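Local coordinates for protein molybdopterin synthase catalytic subunit (Homo sapiens, PDB 4AP8) that catalyses, as the large subunit of molybdopterin synthase, the conversion of precursor Z into molybdopterin, using sulfur from the thiocarboxylated small subunit MOCS2A, at residues A14-V19 against V93-I98. Numbering follows the deposited sequence.
Sequences AEKLSV and VSEASI. With EDO (1,2-ethanediol), chain G.
With CG anti to the carbonyl carbon (chi1 -67°) and the chain extended beyond it, E95 carries its carboxylate up to K16, whose own chain, bent at chi3, crosses it at about a right angle. The two charges form a long salt bridge, K16 NZ to E95 OE2 at 3.8 Å. A lysine suits this exposed position because its long, flexible chain can reach a carboxylate while its end stays near solvent. E95 OE1 makes the stronger salt bridge, with R87 NH1 on strand 79-87; an alanine here would probably leave K16 without its acidic mate and R87 short of a counter-charge. Next to this charged pair, L17 leans on the start of strand 96-104: its CB lies 4.2 Å from A96 CB, a neighbour small enough to let the backbones approach, and its branched apolar end covers the backbone from A96 O to I98 N with CD1 and also touches F85. A water accepts from L17 N (2.7 Å) and donates to A96 O (2.7 Å). S18 N donates to O1 of a 1,2-ethanediol, probably from the crystallisation liquor, while its short hydroxyl reaches E21 N as the N-cap of helix 19-25. The contact thus fastens the loop between strand 8-13 and that helix to the entry of strand 96-104, where S97 and I98 both face G39 of strand 33-40 in a classic beta bulge of the MoaE fold's mixed sheet.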
# COMPACT_ATOMS: atom_id res chain seq x y z
N ALA A 14 -13.08 2.90 16.55
CA ALA A 14 -12.94 4.32 16.85
C ALA A 14 -11.45 4.65 17.08
O ALA A 14 -11.04 5.82 17.13
CB ALA A 14 -13.79 4.66 18.05
N GLU A 15 -10.66 3.59 17.16
CA GLU A 15 -9.24 3.71 17.45
C GLU A 15 -8.40 4.17 16.24
O GLU A 15 -8.78 3.98 15.10
CB GLU A 15 -8.70 2.39 17.99
CG GLU A 15 -8.80 2.22 19.51
CD GLU A 15 -8.27 3.37 20.36
OE1 GLU A 15 -7.17 3.94 20.07
OE2 GLU A 15 -8.99 3.69 21.33
N LYS A 16 -7.26 4.80 16.55
CA LYS A 16 -6.26 5.23 15.58
C LYS A 16 -5.80 3.99 14.78
O LYS A 16 -5.54 2.95 15.35
CB LYS A 16 -5.07 5.83 16.32
CG LYS A 16 -4.50 7.12 15.74
CD LYS A 16 -3.16 7.48 16.38
CE LYS A 16 -3.03 8.99 16.59
NZ LYS A 16 -1.77 9.40 17.24
N LEU A 17 -5.79 4.10 13.45
CA LEU A 17 -5.41 2.99 12.59
C LEU A 17 -3.90 2.99 12.39
O LEU A 17 -3.33 4.04 12.30
CB LEU A 17 -6.07 3.14 11.23
CG LEU A 17 -7.57 3.15 11.20
CD1 LEU A 17 -8.04 3.22 9.75
CD2 LEU A 17 -8.06 1.87 11.90
N SER A 18 -3.27 1.81 12.34
CA SER A 18 -1.84 1.69 12.13
C SER A 18 -1.55 0.93 10.85
O SER A 18 -1.86 -0.28 10.72
CB SER A 18 -1.18 0.93 13.29
OG SER A 18 0.09 0.39 12.92
N VAL A 19 -0.89 1.61 9.93
CA VAL A 19 -0.50 0.99 8.68
C VAL A 19 0.42 -0.23 8.96
O VAL A 19 0.29 -1.28 8.36
CB VAL A 19 0.14 2.03 7.75
CG1 VAL A 19 1.01 3.00 8.54
CG2 VAL A 19 0.94 1.29 6.69
N VAL A 93 -6.99 15.79 10.89
CA VAL A 93 -6.08 16.02 9.76
C VAL A 93 -4.84 15.14 9.86
O VAL A 93 -4.31 14.98 10.93
CB VAL A 93 -5.57 17.48 9.74
CG1 VAL A 93 -4.45 17.64 8.74
CG2 VAL A 93 -6.70 18.47 9.43
N SER A 94 -4.43 14.54 8.74
CA SER A 94 -3.24 13.70 8.67
C SER A 94 -3.35 12.34 9.37
O SER A 94 -2.41 11.58 9.37
CB SER A 94 -1.99 14.46 9.20
OG SER A 94 -1.49 15.37 8.23
N GLU A 95 -4.48 12.02 10.00
CA GLU A 95 -4.66 10.68 10.55
C GLU A 95 -5.49 9.83 9.56
O GLU A 95 -6.19 10.33 8.68
CB GLU A 95 -5.30 10.75 11.96
CG GLU A 95 -4.40 11.38 13.02
CD GLU A 95 -4.87 11.28 14.47
OE1 GLU A 95 -5.97 10.77 14.77
OE2 GLU A 95 -4.13 11.77 15.35
N ALA A 96 -5.40 8.52 9.70
CA ALA A 96 -6.00 7.63 8.74
C ALA A 96 -7.45 7.29 9.07
O ALA A 96 -7.73 6.88 10.17
CB ALA A 96 -5.22 6.36 8.75
N SER A 97 -8.35 7.45 8.10
CA SER A 97 -9.74 7.00 8.21
C SER A 97 -9.95 5.60 7.62
O SER A 97 -10.88 4.90 8.02
CB SER A 97 -10.67 7.99 7.50
OG SER A 97 -10.29 8.16 6.16
N ILE A 98 -9.14 5.21 6.66
CA ILE A 98 -9.29 3.89 6.09
C ILE A 98 -7.92 3.34 5.71
O ILE A 98 -7.10 4.07 5.21
CB ILE A 98 -10.33 3.84 4.93
CG1 ILE A 98 -10.25 2.50 4.24
CG2 ILE A 98 -10.24 4.94 3.94
CD1 ILE A 98 -11.37 2.34 3.25
C1 EDO G . -5.25 -1.29 14.10
O1 EDO G . -4.86 -0.13 13.39
C2 EDO G . -4.77 -2.45 13.23
O2 EDO G . -4.43 -3.60 14.04
O HOH W 1 -5.99 6.52 12.23